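Local atomic coordinates of S-adenosylmethionine:tRNA ribosyltransferase-isomerase (Thermotoga maritima, PDB entry 1VKY), a protein that probably transfers and isomerizes the ribose of S-adenosylmethionine onto the 7-aminomethyl group of preQ1 in tRNA, yielding the epoxyqueuosine nucleoside of the queuosine pathway. Residues M41-K46 / D342-L347; L267-R272 / T283-Y288; I102-V107 / G133-R138; E25-E30 / R336-G341. All coordinates share one frame; numbering follows the deposited sequence.

Contact 1: M41-K46 / D342-L347; sequences MVLHRK and DAMLIL
R45 presents the edge of its guanidinium to the C-terminal carboxylate of L347 and grips it side-on: NE makes a salt bridge to OXT (2.9 Å), and NH1 bonds to L347 O (2.9 Å). Both acceptors lie near the guanidinium plane, yet NH1 stands well above the plane of the carboxylate. The second flat group, the H44 imidazole, meets L347 obliquely, CE1 lying 3.7 Å from L347 CD1. A bend at chi3 (-71°) folds the arginine back so that NE reaches OXT, which also accepts from R45 N (3.0 Å). Without this side chain, as with an alanine here, the terminal carboxylate would probably lose its cationic mate and be held less firmly. Ahead of this clamp the two strands run parallel, paired by bonds such as L43 N to L345 O (2.8 Å) and L347 N to L43 O (2.8 Å). Across the face bearing M41, L43, M344 and I346, L43 CD2 packs against M344 SD (4.0 Å). In the mixed sheet, strand 343-346 lies between 39-44 and 298-302. Helix 320-332 covers M41, L43 and M344, helix 309-318 packs on I346, and F317 of that helix adds a cation-pi contact to R45.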
loop_
_atom_site.group_PDB
_atom_site.type_symbol
_atom_site.label_atom_id
_atom_site.label_comp_id
_atom_site.label_asym_id
_atom_site.label_seq_id
_atom_site.Cartn_x
_atom_site.Cartn_y
_atom_site.Cartn_z
ATOM N N MET B 41 17.496 1.125 -10.837
ATOM C CA MET B 41 18.932 0.950 -10.701
ATOM C C MET B 41 19.319 -0.353 -11.416
ATOM O O MET B 41 18.736 -1.385 -11.171
ATOM C CB MET B 41 19.348 0.843 -9.232
ATOM C CG MET B 41 20.856 0.870 -9.042
ATOM S SD MET B 41 21.385 0.907 -7.325
ATOM C CE MET B 41 20.827 2.499 -6.769
ATOM N N VAL B 42 20.339 -0.280 -12.268
ATOM C CA VAL B 42 20.814 -1.434 -13.004
ATOM C C VAL B 42 22.197 -1.820 -12.511
ATOM O O VAL B 42 23.129 -1.005 -12.547
ATOM C CB VAL B 42 20.850 -1.145 -14.518
ATOM C CG1 VAL B 42 21.252 -2.375 -15.283
ATOM C CG2 VAL B 42 19.460 -0.672 -15.017
ATOM N N LEU B 43 22.317 -3.087 -12.137
ATOM C CA LEU B 43 23.535 -3.707 -11.660
ATOM C C LEU B 43 24.058 -4.733 -12.680
ATOM O O LEU B 43 23.355 -5.652 -13.064
ATOM C CB LEU B 43 23.263 -4.417 -10.321
ATOM C CG LEU B 43 23.387 -3.545 -9.055
ATOM C CD1 LEU B 43 22.531 -2.374 -9.086
ATOM C CD2 LEU B 43 23.098 -4.375 -7.861
ATOM N N HIS B 44 25.301 -4.532 -13.110
ATOM C CA HIS B 44 25.965 -5.412 -14.060
ATOM C C HIS B 44 26.988 -6.220 -13.268
ATOM O O HIS B 44 28.049 -5.712 -12.903
ATOM C CB HIS B 44 26.661 -4.588 -15.147
ATOM C CG HIS B 44 25.743 -3.719 -15.954
ATOM N ND1 HIS B 44 25.203 -4.122 -17.153
ATOM C CD2 HIS B 44 25.293 -2.455 -15.748
ATOM C CE1 HIS B 44 24.460 -3.149 -17.652
ATOM N NE2 HIS B 44 24.507 -2.124 -16.825
ATOM N N ARG B 45 26.676 -7.470 -12.987
ATOM C CA ARG B 45 27.482 -8.201 -11.996
ATOM C C ARG B 45 28.916 -8.431 -12.386
ATOM O O ARG B 45 29.788 -8.249 -11.564
ATOM C CB ARG B 45 26.860 -9.543 -11.650
ATOM C CG ARG B 45 25.547 -9.457 -10.881
ATOM C CD ARG B 45 24.859 -10.794 -10.829
ATOM N NE ARG B 45 24.305 -11.212 -12.112
ATOM C CZ ARG B 45 23.724 -12.386 -12.293
ATOM N NH1 ARG B 45 23.228 -12.704 -13.465
ATOM N NH2 ARG B 45 23.638 -13.246 -11.293
ATOM N N LYS B 46 29.171 -8.841 -13.618
ATOM C CA LYS B 46 30.540 -9.167 -14.025
ATOM C C LYS B 46 31.459 -7.944 -14.131
ATOM O O LYS B 46 32.643 -7.998 -13.789
ATOM C CB LYS B 46 30.532 -9.921 -15.341
ATOM C CG LYS B 46 29.870 -11.319 -15.268
ATOM C CD LYS B 46 29.407 -11.748 -16.672
ATOM C CE LYS B 46 29.787 -13.200 -17.035
ATOM N NZ LYS B 46 28.653 -14.171 -16.938
ATOM N N ASP B 342 10.941 2.040 -5.850
ATOM C CA ASP B 342 11.619 1.936 -7.107
ATOM C C ASP B 342 12.045 0.462 -7.355
ATOM O O ASP B 342 11.749 -0.431 -6.549
ATOM C CB ASP B 342 12.828 2.876 -7.109
ATOM C CG ASP B 342 12.414 4.319 -7.074
ATOM O OD1 ASP B 342 11.475 4.668 -7.807
ATOM O OD2 ASP B 342 12.982 5.153 -6.356
ATOM N N ALA B 343 12.715 0.237 -8.474
ATOM C CA ALA B 343 13.154 -1.100 -8.881
ATOM C C ALA B 343 14.665 -1.202 -9.151
ATOM O O ALA B 343 15.345 -0.209 -9.392
ATOM C CB ALA B 343 12.432 -1.521 -10.099
ATOM N N MET B 344 15.143 -2.450 -9.121
ATOM C CA MET B 344 16.520 -2.845 -9.461
ATOM C C MET B 344 16.456 -3.954 -10.524
ATOM O O MET B 344 15.629 -4.878 -10.408
ATOM C CB MET B 344 17.185 -3.378 -8.197
ATOM C CG MET B 344 18.575 -3.889 -8.368
ATOM S SD MET B 344 19.247 -4.437 -6.790
ATOM C CE MET B 344 19.829 -2.859 -6.076
ATOM N N LEU B 345 17.286 -3.813 -11.562
ATOM C CA LEU B 345 17.583 -4.860 -12.562
ATOM C C LEU B 345 19.018 -5.315 -12.339
ATOM O O LEU B 345 19.960 -4.498 -12.386
ATOM C CB LEU B 345 17.481 -4.319 -13.992
ATOM C CG LEU B 345 17.907 -5.217 -15.159
ATOM C CD1 LEU B 345 17.114 -6.522 -15.204
ATOM C CD2 LEU B 345 17.816 -4.484 -16.501
ATOM N N ILE B 346 19.169 -6.605 -12.067
ATOM C CA ILE B 346 20.455 -7.219 -11.912
ATOM C C ILE B 346 20.678 -8.118 -13.094
ATOM O O ILE B 346 19.920 -9.058 -13.292
ATOM C CB ILE B 346 20.552 -8.010 -10.631
ATOM C CG1 ILE B 346 20.177 -7.128 -9.439
ATOM C CG2 ILE B 346 22.009 -8.534 -10.486
ATOM C CD1 ILE B 346 19.557 -7.835 -8.362
ATOM N N LEU B 347 21.713 -7.787 -13.875
ATOM C CA LEU B 347 22.141 -8.568 -15.074
ATOM C C LEU B 347 23.413 -9.400 -14.801
ATOM O O LEU B 347 23.561 -10.517 -15.323
ATOM C CB LEU B 347 22.468 -7.612 -16.205
ATOM C CG LEU B 347 21.280 -6.794 -16.710
ATOM C CD1 LEU B 347 21.753 -5.703 -17.584
ATOM C CD2 LEU B 347 20.307 -7.697 -17.443
ATOM O OXT LEU B 347 24.323 -8.995 -14.054
#

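Contact 2: L267-R272 / T283-Y288; sequences LETIAR and TDLFIY
T269 and T283 meet through their hydroxyls, and this pair forms the tight heart of an otherwise thin contact. T283 OG1 donates to T269 OG1 at 2.6 Å, while T269 OG1 is also bonded to the carbonyl oxygen of R265, one helical turn back. The T283 oxygen is placed by its torsion, opposite the backbone N (chi1 176°), and it accepts in turn from L285 N (3.2 Å), closing an ST turn. One hydroxyl thus bends its own loop and docks it on the helix. L285, its CB 3.6 Å from T269 OG1 and its CD2 3.9 Å from E268 CB, forms the solvent-side edge, partly exposed beside the exposed D284. I287 is thinly packed only against this helical segment, CD1 lying 4.4 Å from E268 CB; otherwise it is buried. R272 NH1 turns to E268 OE1 (2.8 Å), a salt bridge on the anti side of the carboxylate, and to E268 O, both near the guanidinium plane. That carboxylate also accepts from the backbone nitrogens of K294, L295 and V296. The contact joins the last turns of helix 261-270 to the loop after edge strand 279-281, with Y236 of strand 234-238 packing on both threonines, and V264 and helix 309-318 on I287.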
loop_
_atom_site.group_PDB
_atom_site.type_symbol
_atom_site.label_atom_id
_atom_site.label_comp_id
_atom_site.label_asym_id
_atom_site.label_seq_id
_atom_site.Cartn_x
_atom_site.Cartn_y
_atom_site.Cartn_z
ATOM N N LEU B 267 11.431 -20.857 -9.564
ATOM C CA LEU B 267 12.300 -21.391 -10.585
ATOM C C LEU B 267 13.537 -22.144 -10.059
ATOM O O LEU B 267 13.925 -23.190 -10.623
ATOM C CB LEU B 267 12.728 -20.278 -11.525
ATOM C CG LEU B 267 11.622 -19.632 -12.395
ATOM C CD1 LEU B 267 12.320 -18.475 -13.129
ATOM C CD2 LEU B 267 10.958 -20.592 -13.357
ATOM N N GLU B 268 14.178 -21.608 -9.018
ATOM C CA GLU B 268 15.337 -22.309 -8.424
ATOM C C GLU B 268 14.954 -23.582 -7.661
ATOM O O GLU B 268 15.738 -24.541 -7.562
ATOM C CB GLU B 268 16.156 -21.343 -7.560
ATOM C CG GLU B 268 16.816 -20.246 -8.375
ATOM C CD GLU B 268 17.742 -20.754 -9.480
ATOM O OE1 GLU B 268 18.540 -21.684 -9.212
ATOM O OE2 GLU B 268 17.699 -20.230 -10.613
ATOM N N THR B 269 13.728 -23.640 -7.169
ATOM C CA THR B 269 13.173 -24.862 -6.634
ATOM C C THR B 269 13.000 -25.945 -7.723
ATOM O O THR B 269 13.474 -27.099 -7.568
ATOM C CB THR B 269 11.833 -24.540 -5.964
ATOM O OG1 THR B 269 12.045 -23.683 -4.841
ATOM C CG2 THR B 269 11.159 -25.801 -5.438
ATOM N N ILE B 270 12.350 -25.610 -8.838
ATOM C CA ILE B 270 12.147 -26.644 -9.879
ATOM C C ILE B 270 13.427 -27.028 -10.601
ATOM O O ILE B 270 13.529 -28.143 -11.123
ATOM C CB ILE B 270 11.031 -26.279 -10.936
ATOM C CG1 ILE B 270 11.490 -25.152 -11.862
ATOM C CG2 ILE B 270 9.754 -25.956 -10.236
ATOM C CD1 ILE B 270 10.686 -24.991 -13.070
ATOM N N ALA B 271 14.387 -26.115 -10.646
ATOM C CA ALA B 271 15.704 -26.405 -11.220
ATOM C C ALA B 271 16.395 -27.536 -10.449
ATOM O O ALA B 271 17.311 -28.141 -10.974
ATOM C CB ALA B 271 16.614 -25.169 -11.177
ATOM N N ARG B 272 16.008 -27.769 -9.192
ATOM C CA ARG B 272 16.665 -28.765 -8.359
ATOM C C ARG B 272 15.816 -30.037 -8.234
ATOM O O ARG B 272 16.103 -30.876 -7.400
ATOM C CB ARG B 272 16.950 -28.184 -6.976
ATOM C CG ARG B 272 18.073 -27.114 -7.038
ATOM C CD ARG B 272 18.180 -26.253 -5.866
ATOM N NE ARG B 272 19.412 -25.445 -5.953
ATOM C CZ ARG B 272 19.606 -24.400 -6.739
ATOM N NH1 ARG B 272 18.653 -23.963 -7.559
ATOM N NH2 ARG B 272 20.779 -23.776 -6.741
ATOM N N THR B 283 7.405 -24.863 -1.805
ATOM C CA THR B 283 8.822 -24.647 -1.718
ATOM C C THR B 283 9.228 -24.144 -0.351
ATOM O O THR B 283 8.660 -23.198 0.158
ATOM C CB THR B 283 9.336 -23.723 -2.818
ATOM O OG1 THR B 283 10.747 -23.502 -2.584
ATOM C CG2 THR B 283 8.687 -22.333 -2.799
ATOM N N ASP B 284 10.245 -24.802 0.203
ATOM C CA ASP B 284 10.934 -24.413 1.441
ATOM C C ASP B 284 12.261 -23.704 1.198
ATOM O O ASP B 284 12.944 -23.361 2.150
ATOM C CB ASP B 284 11.279 -25.706 2.216
ATOM C CG ASP B 284 10.314 -25.993 3.323
ATOM O OD1 ASP B 284 9.780 -25.016 3.901
ATOM O OD2 ASP B 284 10.056 -27.173 3.689
ATOM N N LEU B 285 12.656 -23.558 -0.069
ATOM C CA LEU B 285 14.042 -23.205 -0.418
ATOM C C LEU B 285 14.416 -21.889 0.192
ATOM O O LEU B 285 13.670 -20.914 0.023
ATOM C CB LEU B 285 14.194 -23.153 -1.943
ATOM C CG LEU B 285 15.593 -22.745 -2.464
ATOM C CD1 LEU B 285 16.657 -23.750 -2.043
ATOM C CD2 LEU B 285 15.564 -22.645 -3.982
ATOM N N PHE B 286 15.539 -21.850 0.921
ATOM C CA PHE B 286 16.052 -20.641 1.513
ATOM C C PHE B 286 17.346 -20.234 0.781
ATOM O O PHE B 286 18.319 -20.974 0.812
ATOM C CB PHE B 286 16.343 -20.848 3.019
ATOM C CG PHE B 286 16.891 -19.636 3.692
ATOM C CD1 PHE B 286 16.110 -18.534 3.877
ATOM C CD2 PHE B 286 18.195 -19.577 4.103
ATOM C CE1 PHE B 286 16.610 -17.401 4.457
ATOM C CE2 PHE B 286 18.695 -18.430 4.700
ATOM C CZ PHE B 286 17.892 -17.363 4.884
ATOM N N ILE B 287 17.327 -19.084 0.106
ATOM C CA ILE B 287 18.409 -18.623 -0.728
ATOM C C ILE B 287 19.200 -17.574 0.057
ATOM O O ILE B 287 18.656 -16.571 0.518
ATOM C CB ILE B 287 17.888 -18.068 -2.058
ATOM C CG1 ILE B 287 17.092 -19.140 -2.796
ATOM C CG2 ILE B 287 19.039 -17.433 -2.858
ATOM C CD1 ILE B 287 16.375 -18.645 -4.081
ATOM N N TYR B 288 20.490 -17.842 0.201
ATOM C CA TYR B 288 21.397 -17.048 1.027
ATOM C C TYR B 288 22.778 -17.144 0.373
ATOM O O TYR B 288 23.111 -18.203 -0.184
ATOM C CB TYR B 288 21.400 -17.685 2.417
ATOM C CG TYR B 288 22.129 -16.935 3.491
ATOM C CD1 TYR B 288 21.499 -15.931 4.214
ATOM C CD2 TYR B 288 23.471 -17.228 3.793
ATOM C CE1 TYR B 288 22.161 -15.214 5.195
ATOM C CE2 TYR B 288 24.157 -16.488 4.795
ATOM C CZ TYR B 288 23.477 -15.495 5.507
ATOM O OH TYR B 288 24.076 -14.744 6.527
#

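Contact 3: I102-V107 / G133-R138; sequences IWKCLV and GEDGTR
C105 and R138 form an antiparallel hydrogen-bonded pair, C105 N giving to R138 O (2.8 Å) and R138 N to C105 O (2.9 Å), just beyond a type I turn from G133 to G136. The principal side-chain grip is that of K104, whose chain bends at chi3 (63°) and chi4 (80°) to swing NZ over to the turn. There NZ makes a salt bridge to D135 OD2 (2.8 Å), met on its syn side, and a bond to T137 OG1 (3.1 Å). The carboxylate also serves its own loop: D135 OD1 accepts from T137 N (3.2 Å) from above its plane, an Asx turn. K104 would probably be left without its close opposite charge, and T137 N without this acceptor, were the aspartate replaced by a leucine. Apolar branches fill in alongside: L106 CD2 crosses T137 CG2 at 3.9 Å, and V107 CG2 meets R138 CB at 3.8 Å, both nearly at right angles. Further along, a water links V107 N to G136 O. The loop joins strands 125-132 and 138-143 of the antiparallel sheet, where 102-108 lies between 138-143 and 89-97. V280, on strand 279-281 of the mixed sheet, packs against L106, D135 and T137.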
loop_
_atom_site.group_PDB
_atom_site.type_symbol
_atom_site.label_atom_id
_atom_site.label_comp_id
_atom_site.label_asym_id
_atom_site.label_seq_id
_atom_site.Cartn_x
_atom_site.Cartn_y
_atom_site.Cartn_z
ATOM N N ILE B 102 -14.643 -28.616 -14.586
ATOM C CA ILE B 102 -13.468 -29.505 -14.694
ATOM C C ILE B 102 -12.221 -28.713 -14.247
ATOM O O ILE B 102 -11.812 -27.708 -14.878
ATOM C CB ILE B 102 -13.295 -30.108 -16.142
ATOM C CG1 ILE B 102 -14.572 -30.788 -16.613
ATOM C CG2 ILE B 102 -12.144 -31.113 -16.168
ATOM C CD1 ILE B 102 -14.469 -31.442 -17.974
ATOM N N TRP B 103 -11.634 -29.171 -13.140
ATOM C CA TRP B 103 -10.533 -28.503 -12.480
ATOM C C TRP B 103 -9.374 -29.433 -12.160
ATOM O O TRP B 103 -9.590 -30.574 -11.740
ATOM C CB TRP B 103 -11.045 -27.941 -11.145
ATOM C CG TRP B 103 -11.966 -26.795 -11.291
ATOM C CD1 TRP B 103 -13.292 -26.833 -11.673
ATOM C CD2 TRP B 103 -11.655 -25.432 -11.062
ATOM N NE1 TRP B 103 -13.807 -25.565 -11.696
ATOM C CE2 TRP B 103 -12.825 -24.683 -11.331
ATOM C CE3 TRP B 103 -10.505 -24.757 -10.660
ATOM C CZ2 TRP B 103 -12.874 -23.303 -11.193
ATOM C CZ3 TRP B 103 -10.560 -23.394 -10.508
ATOM C CH2 TRP B 103 -11.742 -22.682 -10.784
ATOM N N LYS B 104 -8.146 -28.926 -12.327
ATOM C CA LYS B 104 -6.977 -29.533 -11.746
ATOM C C LYS B 104 -7.001 -29.173 -10.293
ATOM O O LYS B 104 -7.126 -28.002 -9.954
ATOM C CB LYS B 104 -5.678 -28.999 -12.349
ATOM C CG LYS B 104 -5.432 -29.484 -13.741
ATOM C CD LYS B 104 -4.283 -28.747 -14.404
ATOM C CE LYS B 104 -2.968 -28.950 -13.705
ATOM N NZ LYS B 104 -2.388 -30.234 -14.086
ATOM N N CYS B 105 -6.862 -30.185 -9.452
ATOM C CA CYS B 105 -7.016 -30.049 -8.011
ATOM C C CYS B 105 -5.871 -30.710 -7.288
ATOM O O CYS B 105 -5.278 -31.673 -7.759
ATOM C CB CYS B 105 -8.313 -30.726 -7.557
ATOM S SG CYS B 105 -9.797 -29.963 -8.252
ATOM N N LEU B 106 -5.608 -30.198 -6.097
ATOM C CA LEU B 106 -4.710 -30.845 -5.167
ATOM C C LEU B 106 -5.606 -31.685 -4.271
ATOM O O LEU B 106 -6.528 -31.155 -3.663
ATOM C CB LEU B 106 -3.943 -29.766 -4.372
ATOM C CG LEU B 106 -2.460 -29.971 -4.265
ATOM C CD1 LEU B 106 -2.222 -31.105 -3.277
ATOM C CD2 LEU B 106 -1.838 -30.274 -5.613
ATOM N N VAL B 107 -5.372 -32.991 -4.232
ATOM C CA VAL B 107 -6.215 -33.903 -3.480
ATOM C C VAL B 107 -5.337 -34.575 -2.424
ATOM O O VAL B 107 -4.300 -35.145 -2.761
ATOM C CB VAL B 107 -6.862 -34.938 -4.410
ATOM C CG1 VAL B 107 -7.570 -35.985 -3.619
ATOM C CG2 VAL B 107 -7.835 -34.251 -5.364
ATOM N N GLY B 133 -2.331 -35.423 -13.191
ATOM C CA GLY B 133 -1.340 -34.627 -13.865
ATOM C C GLY B 133 0.020 -35.125 -13.531
ATOM O O GLY B 133 0.244 -35.714 -12.450
ATOM N N GLU B 134 0.934 -34.876 -14.481
ATOM C CA GLU B 134 2.374 -35.064 -14.297
ATOM C C GLU B 134 2.893 -34.234 -13.093
ATOM O O GLU B 134 3.938 -34.545 -12.519
ATOM C CB GLU B 134 3.145 -34.650 -15.584
ATOM C CG GLU B 134 2.901 -35.527 -16.835
ATOM C CD GLU B 134 1.829 -34.981 -17.786
ATOM O OE1 GLU B 134 2.171 -34.615 -18.950
ATOM O OE2 GLU B 134 0.653 -34.912 -17.368
ATOM N N ASP B 135 2.153 -33.184 -12.744
ATOM C CA ASP B 135 2.487 -32.299 -11.629
ATOM C C ASP B 135 1.985 -32.804 -10.272
ATOM O O ASP B 135 2.260 -32.180 -9.251
ATOM C CB ASP B 135 1.985 -30.848 -11.895
ATOM C CG ASP B 135 0.501 -30.755 -12.319
ATOM O OD1 ASP B 135 -0.300 -31.703 -12.090
ATOM O OD2 ASP B 135 0.043 -29.711 -12.867
ATOM N N GLY B 136 1.247 -33.912 -10.259
ATOM C CA GLY B 136 0.709 -34.483 -9.008
ATOM C C GLY B 136 -0.727 -34.109 -8.670
ATOM O O GLY B 136 -1.246 -34.469 -7.621
ATOM N N THR B 137 -1.371 -33.353 -9.551
ATOM C CA THR B 137 -2.741 -32.953 -9.324
ATOM C C THR B 137 -3.639 -34.050 -9.840
ATOM O O THR B 137 -3.165 -35.047 -10.403
ATOM C CB THR B 137 -3.023 -31.641 -10.042
ATOM O OG1 THR B 137 -2.669 -31.782 -11.423
ATOM C CG2 THR B 137 -2.080 -30.493 -9.504
ATOM N N ARG B 138 -4.928 -33.865 -9.596
ATOM C CA ARG B 138 -5.993 -34.737 -10.056
ATOM C C ARG B 138 -6.906 -33.872 -10.888
ATOM O O ARG B 138 -7.222 -32.760 -10.495
ATOM C CB ARG B 138 -6.773 -35.282 -8.861
ATOM C CG ARG B 138 -6.315 -36.650 -8.355
ATOM C CD ARG B 138 -4.871 -36.839 -8.425
ATOM N NE ARG B 138 -4.380 -38.035 -7.775
ATOM C CZ ARG B 138 -3.095 -38.200 -7.523
ATOM N NH1 ARG B 138 -2.222 -37.268 -7.895
ATOM N NH2 ARG B 138 -2.665 -39.286 -6.906
HETATM O O HOH W 1 -3.308 -33.937 -5.796
#

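Contact 4: E25-E30 / R336-G341; sequences ELIAQE and RFFSFG
F337 slants its ring across L26, CD1 lying 4.0 Å from L26 CB, and is covered elsewhere by helix 320-332. I27 and F338 cross at a slant, with I27 CG2 3.9 Å from F338 CB. A28 points its methyl between R336 and F340, 3.7 Å from R336 NH1, which a bend at chi3 (-46°) brings there. The F340 ring sets an edge toward A28 O, in its plane, while F340 CB presses on E30 C (3.6 Å) and S339 CB lies over one ring face, toward the rim. G341 CA sits similarly off-centre over one face of the R336 guanidinium. Between the backbones, F337 N donates to L26 O (2.8 Å) and A28 N to F337 O (3.2 Å), a single bridge rather than a sheet. Q29 OE1 bonds to S339 OG of the second subunit. One water ties A28 O and F337 O to F340 N, another E30 O to R336 NH1. The chemistry implies a loop-to-loop seam in which water supplements two direct backbone bonds, while a salt bridge to D342 probably balances R336's charge.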
loop_
_atom_site.group_PDB
_atom_site.type_symbol
_atom_site.label_atom_id
_atom_site.label_comp_id
_atom_site.label_asym_id
_atom_site.label_seq_id
_atom_site.Cartn_x
_atom_site.Cartn_y
_atom_site.Cartn_z
ATOM N N GLU B 25 11.759 7.929 5.763
ATOM C CA GLU B 25 10.991 8.694 4.789
ATOM C C GLU B 25 11.110 8.093 3.368
ATOM O O GLU B 25 10.300 8.375 2.506
ATOM C CB GLU B 25 11.346 10.206 4.795
ATOM C CG GLU B 25 12.728 10.639 4.358
ATOM C CD GLU B 25 13.776 10.556 5.432
ATOM O OE1 GLU B 25 13.511 9.879 6.430
ATOM O OE2 GLU B 25 14.878 11.165 5.284
ATOM N N LEU B 26 12.095 7.234 3.148
ATOM C CA LEU B 26 12.286 6.635 1.824
ATOM C C LEU B 26 11.410 5.424 1.567
ATOM O O LEU B 26 11.341 4.950 0.422
ATOM C CB LEU B 26 13.767 6.301 1.616
ATOM C CG LEU B 26 14.684 7.525 1.632
ATOM C CD1 LEU B 26 16.137 7.112 1.274
ATOM C CD2 LEU B 26 14.188 8.543 0.647
ATOM N N ILE B 27 10.732 4.931 2.598
ATOM C CA ILE B 27 9.777 3.844 2.404
ATOM C C ILE B 27 8.483 4.432 1.844
ATOM O O ILE B 27 7.750 5.088 2.551
ATOM C CB ILE B 27 9.560 3.060 3.699
ATOM C CG1 ILE B 27 10.897 2.492 4.185
ATOM C CG2 ILE B 27 8.502 1.978 3.520
ATOM C CD1 ILE B 27 10.821 1.760 5.460
ATOM N N ALA B 28 8.222 4.150 0.568
ATOM C CA ALA B 28 7.106 4.708 -0.171
ATOM C C ALA B 28 5.743 4.197 0.317
ATOM O O ALA B 28 5.583 3.029 0.620
ATOM C CB ALA B 28 7.263 4.399 -1.615
ATOM N N GLN B 29 4.761 5.095 0.396
ATOM C CA GLN B 29 3.415 4.729 0.833
ATOM C C GLN B 29 2.501 4.548 -0.336
ATOM O O GLN B 29 1.482 3.900 -0.228
ATOM C CB GLN B 29 2.886 5.798 1.771
ATOM C CG GLN B 29 3.843 5.997 2.899
ATOM C CD GLN B 29 3.338 6.914 3.964
ATOM O OE1 GLN B 29 2.222 6.753 4.446
ATOM N NE2 GLN B 29 4.163 7.861 4.355
ATOM N N GLU B 30 2.878 5.117 -1.469
ATOM C CA GLU B 30 2.124 4.962 -2.704
ATOM C C GLU B 30 3.065 4.975 -3.903
ATOM O O GLU B 30 4.131 5.638 -3.891
ATOM C CB GLU B 30 1.116 6.108 -2.839
ATOM C CG GLU B 30 1.715 7.493 -2.648
ATOM C CD GLU B 30 0.650 8.569 -2.519
ATOM O OE1 GLU B 30 -0.277 8.599 -3.371
ATOM O OE2 GLU B 30 0.734 9.395 -1.574
ATOM N N ARG B 336 13.296 5.418 -3.627
ATOM C CA ARG B 336 12.220 4.949 -2.775
ATOM C C ARG B 336 12.218 3.429 -2.669
ATOM O O ARG B 336 12.474 2.714 -3.671
ATOM C CB ARG B 336 10.891 5.420 -3.313
ATOM C CG ARG B 336 10.728 6.944 -3.390
ATOM C CD ARG B 336 9.504 7.345 -4.210
ATOM N NE ARG B 336 9.459 6.565 -5.452
ATOM C CZ ARG B 336 8.486 5.731 -5.843
ATOM N NH1 ARG B 336 7.364 5.548 -5.114
ATOM N NH2 ARG B 336 8.648 5.076 -7.007
ATOM N N PHE B 337 11.906 2.958 -1.457
ATOM C CA PHE B 337 12.073 1.571 -1.050
ATOM C C PHE B 337 10.750 0.884 -0.748
ATOM O O PHE B 337 9.714 1.515 -0.528
ATOM C CB PHE B 337 12.956 1.497 0.184
ATOM C CG PHE B 337 14.393 1.798 -0.083
ATOM C CD1 PHE B 337 14.791 3.059 -0.440
ATOM C CD2 PHE B 337 15.351 0.836 0.112
ATOM C CE1 PHE B 337 16.101 3.339 -0.668
ATOM C CE2 PHE B 337 16.689 1.116 -0.125
ATOM C CZ PHE B 337 17.052 2.357 -0.516
ATOM N N PHE B 338 10.818 -0.433 -0.754
ATOM C CA PHE B 338 9.722 -1.307 -0.395
ATOM C C PHE B 338 8.720 -1.405 -1.514
ATOM O O PHE B 338 9.026 -1.104 -2.665
ATOM C CB PHE B 338 9.153 -0.897 0.998
ATOM C CG PHE B 338 8.437 -1.977 1.728
ATOM C CD1 PHE B 338 8.999 -3.226 1.889
ATOM C CD2 PHE B 338 7.171 -1.755 2.238
ATOM C CE1 PHE B 338 8.322 -4.211 2.565
ATOM C CE2 PHE B 338 6.499 -2.749 2.922
ATOM C CZ PHE B 338 7.065 -3.958 3.090
ATOM N N SER B 339 7.561 -1.976 -1.195
ATOM C CA SER B 339 6.590 -2.423 -2.165
ATOM C C SER B 339 6.092 -1.420 -3.213
ATOM O O SER B 339 5.695 -1.843 -4.321
ATOM C CB SER B 339 5.392 -3.018 -1.397
ATOM O OG SER B 339 5.833 -4.170 -0.654
ATOM N N PHE B 340 6.050 -0.129 -2.878
ATOM C CA PHE B 340 5.532 0.899 -3.788
ATOM C C PHE B 340 6.631 1.802 -4.279
ATOM O O PHE B 340 6.350 2.808 -4.962
ATOM C CB PHE B 340 4.413 1.721 -3.107
ATOM C CG PHE B 340 3.318 0.848 -2.606
ATOM C CD1 PHE B 340 3.226 0.530 -1.262
ATOM C CD2 PHE B 340 2.501 0.178 -3.517
ATOM C CE1 PHE B 340 2.276 -0.379 -0.810
ATOM C CE2 PHE B 340 1.539 -0.719 -3.083
ATOM C CZ PHE B 340 1.427 -1.004 -1.720
ATOM N N GLY B 341 7.876 1.397 -4.003
ATOM C CA GLY B 341 9.074 2.151 -4.378
ATOM C C GLY B 341 9.645 1.818 -5.732
ATOM O O GLY B 341 8.954 1.360 -6.632
HETATM O O HOH W 2 6.886 0.989 -0.473
HETATM O O HOH W 3 6.036 7.431 -3.583
#

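Overall arrangement
Contacts 1 and 3 are both buried and use sheet pairing: contact 1 has three parallel pairs within the mixed sheet, contact 3 one antiparallel pair beside a turn in the smaller sheet. Their centres, 38 Å apart, lie on opposite sides of the chain's centre. Each adds a salt bridge, made to the chain terminus in one and to a turn aspartate in the other. Contacts 2 and 4 are partly buried and hold loops: a hydroxyl pair joins loop to helix in 2, whereas 4 combines two backbone bonds and apolar packing with bridging waters and borders a second subunit. The consecutive segments 336-341 and 342-347 join contacts 4 and 1 through R336 NH2 and D342 OD1 (3.0 Å). Strand 279-281 leads into contact 2 and packs on contact 3.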